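Local coordinates for protein peptide methionine sulfoxide reductase MsrA (Corynebacterium diphtheriae, PDB 4D7L) that reduces the S-epimer of methionine sulfoxide in proteins back to methionine, and probably serves as a repair enzyme for oxidatively damaged proteins, at residues Thr63-Ile68 and Ile116-Tyr121; Ile159-Pro164 and Ile196-Ser201. All coordinates share one frame; numbering follows the deposited sequence.

In the fold
Interactions 1 and 2 are two pairings within one mixed sheet, joined where strand 64-69 runs beside strand 158-161 and Tyr67 O probably accepts a hydrogen bond from Tyr160 N, 2.9 Å away. Interaction 1 lies nearer the middle of the sheet and is mostly buried; its strands are antiparallel, with hydrogen bonds in reciprocal pairs. Interaction 2, partly buried, adds strand 195-198, at one edge of the sheet, in parallel fashion and gives way to a 3-10 segment at the surface. Apolar contacts with helices dominate one face of the first, whereas on its other face two waters bridge the Glu118 carboxylate to Thr65 and Tyr67; the second relies on fewer backbone bonds, a tyrosine-leucine edge contact and a water-bridged strand end.

Interaction 1: Thr63-Ile68 and Ile116-Tyr121; sequences TETIYI and IVEVVY. With PGE (triethylene glycol), chain K.
Ile66 and Val119 form a hydrogen-bonded pair, their side chains side by side on one face, with Ile66 CG2 resting 3.9 Å from Val119 CB. Beside them, Ile68 CG1 reaches Val119 CG2, and all three pack tightly beneath helices: Phe128 and Val132 meet Ile66, while Phe80 covers Ile68 and Val119. At the far end of this face, chi1 of 63° puts CG of Tyr121 between backbone N and carbonyl carbon, which turns the ring back over Glu64, whose CB lies over one ring face, 3.4 Å from Tyr121 CZ. Tyr121 OH lies 2.6 Å from Glu64 OE1, a weak hydrogen bond at best, since another acceptor may take the proton. The pairing is an antiparallel one inside the mixed central sheet of the MsrA fold, and its backbone bonds come in reciprocal pairs, such as Val119 N to Ile66 O at 2.8 Å. The face bearing Thr65, Tyr67 and Glu118 is wetter. Here the side chains of Glu118 and Tyr67 lie side by side, carboxylate and ring planes nearly parallel (11° apart), and two waters donate to Glu118 OE2, one bridging to Thr65 OG1 and the other to Tyr67 OH. Arg58 and Ser90 also bind this carboxylate. Thr65 OG1 shares a 2.8 Å hydrogen bond with O1 of a triethylene glycol.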
ATOM      1  N   THR A  63     -17.987  -2.559   7.583  1.00 23.71           N
ATOM      2  CA  THR A  63     -16.867  -1.901   6.941  1.00 21.71           C
ATOM      3  C   THR A  63     -16.526  -2.490   5.554  1.00 33.27           C
ATOM      4  O   THR A  63     -16.947  -3.595   5.207  1.00 21.73           O
ATOM      5  CB  THR A  63     -15.619  -1.957   7.850  1.00 23.99           C
ATOM      6  OG1 THR A  63     -15.274  -3.319   8.123  1.00 25.34           O
ATOM      7  CG2 THR A  63     -15.894  -1.233   9.155  1.00 27.27           C
ATOM      8  N   GLU A  64     -15.752  -1.739   4.774  1.00 25.75           N
ATOM      9  CA  GLU A  64     -15.197  -2.214   3.513  1.00 22.59           C
ATOM     10  C   GLU A  64     -13.680  -2.114   3.617  1.00 19.01           C
ATOM     11  O   GLU A  64     -13.171  -1.421   4.509  1.00 20.96           O
ATOM     12  CB  GLU A  64     -15.747  -1.397   2.342  1.00 24.14           C
ATOM     13  CG  GLU A  64     -17.271  -1.599   2.118  1.00 24.01           C
ATOM     14  CD  GLU A  64     -17.896  -0.668   1.043  1.00 62.74           C
ATOM     15  OE1 GLU A  64     -17.178   0.172   0.435  1.00 54.99           O
ATOM     16  OE2 GLU A  64     -19.128  -0.775   0.813  1.00 58.50           O
ATOM     17  N   THR A  65     -12.968  -2.796   2.717  1.00 15.77           N
ATOM     18  CA  THR A  65     -11.507  -2.764   2.692  1.00 21.77           C
ATOM     19  C   THR A  65     -10.997  -2.415   1.298  1.00 22.58           C
ATOM     20  O   THR A  65     -11.526  -2.913   0.294  1.00 20.65           O
ATOM     21  CB  THR A  65     -10.905  -4.120   3.111  1.00 20.22           C
ATOM     22  OG1 THR A  65     -11.381  -4.477   4.413  1.00 23.25           O
ATOM     23  CG2 THR A  65      -9.363  -4.040   3.129  1.00 17.92           C
ATOM     24  N   ILE A  66      -9.997  -1.533   1.242  1.00 14.37           N
ATOM     25  CA  ILE A  66      -9.235  -1.305   0.015  1.00 14.46           C
ATOM     26  C   ILE A  66      -7.737  -1.387   0.334  1.00 22.07           C
ATOM     27  O   ILE A  66      -7.299  -1.026   1.433  1.00 19.64           O
ATOM     28  CB  ILE A  66      -9.607   0.057  -0.640  1.00 19.79           C
ATOM     29  CG1 ILE A  66      -8.961   0.219  -2.028  1.00 18.62           C
ATOM     30  CG2 ILE A  66      -9.322   1.251   0.314  1.00 19.04           C
ATOM     31  CD1 ILE A  66      -9.337   1.571  -2.707  1.00 20.46           C
ATOM     32  N   TYR A  67      -6.959  -1.902  -0.615  1.00 14.89           N
ATOM     33  CA  TYR A  67      -5.524  -2.076  -0.436  1.00 14.60           C
ATOM     34  C   TYR A  67      -4.776  -1.093  -1.320  1.00 20.69           C
ATOM     35  O   TYR A  67      -4.959  -1.083  -2.534  1.00 17.15           O
ATOM     36  CB  TYR A  67      -5.103  -3.517  -0.776  1.00 15.18           C
ATOM     37  CG  TYR A  67      -5.750  -4.534   0.124  1.00 16.29           C
ATOM     38  CD1 TYR A  67      -6.989  -5.074  -0.200  1.00 15.73           C
ATOM     39  CD2 TYR A  67      -5.150  -4.923   1.324  1.00 15.32           C
ATOM     40  CE1 TYR A  67      -7.615  -6.002   0.629  1.00 18.08           C
ATOM     41  CE2 TYR A  67      -5.770  -5.857   2.161  1.00 20.21           C
ATOM     42  CZ  TYR A  67      -7.001  -6.388   1.800  1.00 19.88           C
ATOM     43  OH  TYR A  67      -7.623  -7.296   2.608  1.00 21.48           O
ATOM     44  N   ILE A  68      -3.926  -0.275  -0.712  1.00 18.10           N
ATOM     45  CA  ILE A  68      -3.326   0.849  -1.420  1.00 13.38           C
ATOM     46  C   ILE A  68      -1.819   0.782  -1.423  1.00 14.20           C
ATOM     47  O   ILE A  68      -1.198   0.644  -0.354  1.00 13.09           O
ATOM     48  CB  ILE A  68      -3.752   2.184  -0.765  1.00 19.49           C
ATOM     49  CG1 ILE A  68      -5.276   2.317  -0.790  1.00 23.66           C
ATOM     50  CG2 ILE A  68      -3.074   3.386  -1.452  1.00 19.27           C
ATOM     51  CD1 ILE A  68      -5.830   2.364  -2.172  1.00 31.23           C
ATOM     52  N   ILE A 116       2.049  -2.265   0.755  1.00 14.57           N
ATOM     53  CA  ILE A 116       0.608  -2.023   0.751  1.00 12.85           C
ATOM     54  C   ILE A 116       0.107  -1.575   2.103  1.00 19.34           C
ATOM     55  O   ILE A 116       0.543  -2.099   3.135  1.00 15.53           O
ATOM     56  CB  ILE A 116      -0.160  -3.309   0.350  1.00 15.88           C
ATOM     57  CG1 ILE A 116       0.089  -3.620  -1.132  1.00 16.90           C
ATOM     58  CG2 ILE A 116      -1.678  -3.210   0.667  1.00 17.84           C
ATOM     59  CD1 ILE A 116      -0.562  -2.592  -2.095  1.00 15.26           C
ATOM     60  N   VAL A 117      -0.822  -0.619   2.082  1.00 15.07           N
ATOM     61  CA  VAL A 117      -1.625  -0.274   3.237  1.00 11.48           C
ATOM     62  C   VAL A 117      -3.002  -0.897   3.098  1.00 18.79           C
ATOM     63  O   VAL A 117      -3.699  -0.661   2.103  1.00 16.59           O
ATOM     64  CB  VAL A 117      -1.807   1.249   3.391  1.00 12.98           C
ATOM     65  CG1 VAL A 117      -2.641   1.574   4.669  1.00 12.92           C
ATOM     66  CG2 VAL A 117      -0.464   1.959   3.442  1.00 14.75           C
ATOM     67  N   GLU A 118      -3.358  -1.727   4.072  1.00 15.23           N
ATOM     68  CA  GLU A 118      -4.715  -2.232   4.224  1.00 13.24           C
ATOM     69  C   GLU A 118      -5.543  -1.110   4.852  1.00 20.26           C
ATOM     70  O   GLU A 118      -5.233  -0.663   5.948  1.00 16.49           O
ATOM     71  CB  GLU A 118      -4.729  -3.468   5.119  1.00 14.99           C
ATOM     72  CG  GLU A 118      -6.153  -3.950   5.485  1.00 18.48           C
ATOM     73  CD  GLU A 118      -6.164  -5.037   6.548  1.00 20.13           C
ATOM     74  OE1 GLU A 118      -5.225  -5.101   7.380  1.00 16.82           O
ATOM     75  OE2 GLU A 118      -7.132  -5.826   6.558  1.00 23.64           O
ATOM     76  N   VAL A 119      -6.553  -0.628   4.139  1.00 16.21           N
ATOM     77  CA  VAL A 119      -7.394   0.455   4.630  1.00 17.66           C
ATOM     78  C   VAL A 119      -8.814  -0.061   4.854  1.00 18.37           C
ATOM     79  O   VAL A 119      -9.525  -0.401   3.906  1.00 16.38           O
ATOM     80  CB  VAL A 119      -7.423   1.624   3.644  1.00 16.14           C
ATOM     81  CG1 VAL A 119      -8.255   2.779   4.210  1.00 15.59           C
ATOM     82  CG2 VAL A 119      -6.015   2.079   3.350  1.00 16.69           C
ATOM     83  N   VAL A 120      -9.210  -0.147   6.107  1.00 15.75           N
ATOM     84  CA  VAL A 120     -10.557  -0.568   6.429  1.00 17.60           C
ATOM     85  C   VAL A 120     -11.387   0.661   6.756  1.00 16.05           C
ATOM     86  O   VAL A 120     -11.011   1.439   7.623  1.00 18.94           O
ATOM     87  CB  VAL A 120     -10.572  -1.524   7.611  1.00 16.29           C
ATOM     88  CG1 VAL A 120     -11.991  -1.982   7.898  1.00 17.32           C
ATOM     89  CG2 VAL A 120      -9.658  -2.726   7.316  1.00 17.91           C
ATOM     90  N   TYR A 121     -12.526   0.834   6.090  1.00 17.38           N
ATOM     91  CA  TYR A 121     -13.251   2.096   6.248  1.00 19.41           C
ATOM     92  C   TYR A 121     -14.750   1.900   6.397  1.00 22.91           C
ATOM     93  O   TYR A 121     -15.303   0.880   5.998  1.00 20.02           O
ATOM     94  CB  TYR A 121     -12.958   3.030   5.060  1.00 19.43           C
ATOM     95  CG  TYR A 121     -13.434   2.479   3.729  1.00 17.26           C
ATOM     96  CD1 TYR A 121     -12.663   1.557   3.023  1.00 22.18           C
ATOM     97  CD2 TYR A 121     -14.654   2.870   3.185  1.00 17.75           C
ATOM     98  CE1 TYR A 121     -13.087   1.045   1.810  1.00 23.85           C
ATOM     99  CE2 TYR A 121     -15.093   2.353   1.972  1.00 23.44           C
ATOM    100  CZ  TYR A 121     -14.303   1.448   1.290  1.00 26.33           C
ATOM    101  OH  TYR A 121     -14.746   0.931   0.096  1.00 21.02           O
TER
HETATM  102  C1  PGE K1227     -14.341  -6.342   4.508  1.00 54.19           C
HETATM  103  O1  PGE K1227     -13.993  -5.179   5.238  1.00 54.70           O
HETATM  104  C2  PGE K1227     -13.825  -6.211   3.086  1.00 58.82           C
HETATM  105  O2  PGE K1227     -13.767  -7.471   2.448  1.00 59.92           O
HETATM  106  O   HOH W   1      -9.889  -6.205   5.987  1.00 24.13           O
HETATM  107  O   HOH W   2      -6.701  -8.118   4.926  1.00 33.30           O

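Interaction 2: Ile159-Pro164 and Ile196-Ser201; sequences IYTAGP and ILPLAS. With PGE (triethylene glycol), chain L.
Strands 159-161 and 196-198 run parallel, their axes 4.5 Å apart at closest approach and 21° from alignment, with Leu197 bonded by its N to Ile159 O and by its O to Thr161 N, and Leu199 N continuing the alternation by donating to Thr161 O, 2.8 Å away and on a lone pair. Among the side chains, Leu197 and Tyr160 lie alongside each other, pointing the same way. With chi1 at 63°, Leu197 swings back towards its neighbour and lays CD2 against the edge of the Tyr160 ring, 3.4 Å from Tyr160 CE1. The phenol oxygen is bound by Glu195, just before the second segment. On the other face, Thr161 OG1 sits 3.3 Å from Pro198 CA and is hydrogen-bonded to Ala166 O. Pro198 falls where no N-H toward this neighbour is needed. A water also donates to Thr161 O and accepts from Ala200 N, joining the strand end to the 3-10 segment 199-201. The two strands belong to a beta-alpha-beta crossover whose connecting helix 166-186 covers the face of Thr161, Ile196 and Pro198; on the opposite face, Tyr160 and Leu199 lean on Tyr67 of strand 64-69, and Tyr160 reaches on to Ile116 of strand 114-121.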
ATOM      1  N   ILE A 159      -3.678  -0.473  -6.594  1.00 16.15           N
ATOM      2  CA  ILE A 159      -4.943  -0.556  -5.871  1.00 15.17           C
ATOM      3  C   ILE A 159      -5.452  -1.986  -6.008  1.00 20.62           C
ATOM      4  O   ILE A 159      -5.747  -2.440  -7.120  1.00 18.33           O
ATOM      5  CB  ILE A 159      -6.009   0.413  -6.411  1.00 17.79           C
ATOM      6  CG1 ILE A 159      -5.524   1.864  -6.324  1.00 23.48           C
ATOM      7  CG2 ILE A 159      -7.325   0.258  -5.612  1.00 14.35           C
ATOM      8  CD1 ILE A 159      -6.405   2.848  -7.096  1.00 31.16           C
ATOM      9  N   TYR A 160      -5.545  -2.714  -4.895  1.00 16.58           N
ATOM     10  CA  TYR A 160      -6.154  -4.052  -4.947  1.00 14.36           C
ATOM     11  C   TYR A 160      -7.490  -4.018  -4.223  1.00 18.07           C
ATOM     12  O   TYR A 160      -7.594  -3.463  -3.141  1.00 18.56           O
ATOM     13  CB  TYR A 160      -5.236  -5.115  -4.323  1.00 15.60           C
ATOM     14  CG  TYR A 160      -3.824  -5.120  -4.914  1.00 15.68           C
ATOM     15  CD1 TYR A 160      -3.623  -5.110  -6.294  1.00 20.32           C
ATOM     16  CD2 TYR A 160      -2.704  -5.123  -4.084  1.00 16.68           C
ATOM     17  CE1 TYR A 160      -2.321  -5.104  -6.848  1.00 14.83           C
ATOM     18  CE2 TYR A 160      -1.409  -5.114  -4.617  1.00 16.77           C
ATOM     19  CZ  TYR A 160      -1.235  -5.103  -5.988  1.00 16.14           C
ATOM     20  OH  TYR A 160       0.023  -5.086  -6.497  1.00 18.39           O
ATOM     21  N   THR A 161      -8.516  -4.603  -4.826  1.00 17.02           N
ATOM     22  CA  THR A 161      -9.855  -4.500  -4.260  1.00 18.65           C
ATOM     23  C   THR A 161     -10.334  -5.797  -3.589  1.00 19.09           C
ATOM     24  O   THR A 161      -9.778  -6.879  -3.797  1.00 16.37           O
ATOM     25  CB  THR A 161     -10.856  -4.076  -5.341  1.00 21.52           C
ATOM     26  OG1 THR A 161     -10.836  -5.027  -6.412  1.00 15.90           O
ATOM     27  CG2 THR A 161     -10.490  -2.699  -5.884  1.00 18.41           C
ATOM     28  N   ALA A 162     -11.347  -5.674  -2.741  1.00 18.43           N
ATOM     29  CA  ALA A 162     -11.813  -6.809  -1.955  1.00 22.53           C
ATOM     30  C   ALA A 162     -13.331  -6.792  -1.799  1.00 25.57           C
ATOM     31  O   ALA A 162     -13.998  -5.804  -2.117  1.00 29.05           O
ATOM     32  CB  ALA A 162     -11.144  -6.808  -0.575  1.00 22.12           C
ATOM     33  N   GLY A 163     -13.874  -7.880  -1.275  1.00 23.59           N
ATOM     34  CA  GLY A 163     -15.303  -7.944  -1.008  1.00 28.09           C
ATOM     35  C   GLY A 163     -16.101  -8.529  -2.151  1.00 29.34           C
ATOM     36  O   GLY A 163     -15.545  -8.919  -3.178  1.00 27.03           O
ATOM     37  N   PRO A 164     -17.419  -8.620  -1.968  1.00 27.28           N
ATOM     38  CA  PRO A 164     -18.291  -9.286  -2.942  1.00 31.48           C
ATOM     39  C   PRO A 164     -18.359  -8.569  -4.292  1.00 30.74           C
ATOM     40  O   PRO A 164     -18.715  -9.185  -5.296  1.00 33.34           O
ATOM     41  CB  PRO A 164     -19.663  -9.275  -2.262  1.00 30.64           C
ATOM     42  CG  PRO A 164     -19.569  -8.260  -1.163  1.00 31.36           C
ATOM     43  CD  PRO A 164     -18.129  -8.201  -0.747  1.00 27.27           C
ATOM     44  N   ILE A 196      -4.092  -2.199 -11.053  1.00 14.87           N
ATOM     45  CA  ILE A 196      -5.397  -2.258 -10.410  1.00 18.10           C
ATOM     46  C   ILE A 196      -6.080  -3.597 -10.690  1.00 21.54           C
ATOM     47  O   ILE A 196      -6.289  -3.953 -11.852  1.00 20.28           O
ATOM     48  CB  ILE A 196      -6.339  -1.119 -10.895  1.00 22.25           C
ATOM     49  CG1 ILE A 196      -5.721   0.265 -10.662  1.00 21.86           C
ATOM     50  CG2 ILE A 196      -7.693  -1.211 -10.193  1.00 17.25           C
ATOM     51  CD1 ILE A 196      -6.531   1.390 -11.352  1.00 23.56           C
ATOM     52  N   LEU A 197      -6.408  -4.343  -9.639  1.00 15.26           N
ATOM     53  CA  LEU A 197      -7.093  -5.641  -9.792  1.00 17.14           C
ATOM     54  C   LEU A 197      -7.586  -6.137  -8.434  1.00 15.73           C
ATOM     55  O   LEU A 197      -7.135  -5.658  -7.400  1.00 17.46           O
ATOM     56  CB  LEU A 197      -6.161  -6.682 -10.444  1.00 22.64           C
ATOM     57  CG  LEU A 197      -4.888  -7.094  -9.699  1.00 25.60           C
ATOM     58  CD1 LEU A 197      -4.355  -8.420 -10.238  1.00 22.51           C
ATOM     59  CD2 LEU A 197      -3.797  -6.023  -9.823  1.00 26.63           C
ATOM     60  N   PRO A 198      -8.515  -7.098  -8.428  1.00 16.61           N
ATOM     61  CA  PRO A 198      -8.917  -7.668  -7.136  1.00 17.77           C
ATOM     62  C   PRO A 198      -7.710  -8.297  -6.431  1.00 21.15           C
ATOM     63  O   PRO A 198      -6.871  -8.870  -7.115  1.00 18.84           O
ATOM     64  CB  PRO A 198      -9.944  -8.731  -7.524  1.00 17.06           C
ATOM     65  CG  PRO A 198     -10.504  -8.233  -8.870  1.00 18.87           C
ATOM     66  CD  PRO A 198      -9.359  -7.568  -9.549  1.00 17.47           C
ATOM     67  N   LEU A 199      -7.612  -8.158  -5.109  1.00 14.12           N
ATOM     68  CA  LEU A 199      -6.559  -8.822  -4.340  1.00 13.29           C
ATOM     69  C   LEU A 199      -6.519 -10.313  -4.654  1.00 14.58           C
ATOM     70  O   LEU A 199      -5.455 -10.886  -4.837  1.00 16.92           O
ATOM     71  CB  LEU A 199      -6.785  -8.624  -2.839  1.00 14.47           C
ATOM     72  CG  LEU A 199      -5.783  -9.320  -1.907  1.00 20.48           C
ATOM     73  CD1 LEU A 199      -4.414  -8.657  -2.093  1.00 21.00           C
ATOM     74  CD2 LEU A 199      -6.251  -9.203  -0.464  1.00 23.34           C
ATOM     75  N   ALA A 200      -7.692 -10.921  -4.751  1.00 14.62           N
ATOM     76  CA  ALA A 200      -7.781 -12.364  -4.999  1.00 19.01           C
ATOM     77  C   ALA A 200      -7.223 -12.755  -6.359  1.00 19.76           C
ATOM     78  O   ALA A 200      -6.945 -13.935  -6.603  1.00 17.82           O
ATOM     79  CB  ALA A 200      -9.231 -12.837  -4.874  1.00 19.93           C
ATOM     80  N   SER A 201      -7.092 -11.782  -7.259  1.00 17.26           N
ATOM     81  CA  SER A 201      -6.578 -12.043  -8.608  1.00 16.41           C
ATOM     82  C   SER A 201      -5.082 -11.768  -8.751  1.00 14.67           C
ATOM     83  O   SER A 201      -4.517 -11.968  -9.832  1.00 17.38           O
ATOM     84  CB  SER A 201      -7.365 -11.231  -9.632  1.00 19.97           C
ATOM     85  OG  SER A 201      -8.706 -11.712  -9.682  1.00 19.21           O
TER
HETATM   86  C1  PGE L1228     -10.554 -11.590 -12.630  0.84 43.88           C
HETATM   87  O1  PGE L1228     -10.332 -10.643 -11.597  0.84 32.32           O
HETATM   88  C2  PGE L1228      -9.431 -12.608 -12.642  0.84 40.19           C
HETATM   89  O2  PGE L1228      -8.239 -11.971 -13.066  0.84 43.94           O
HETATM   90  O   HOH W   3     -10.268  -9.751  -4.041  1.00 20.84           O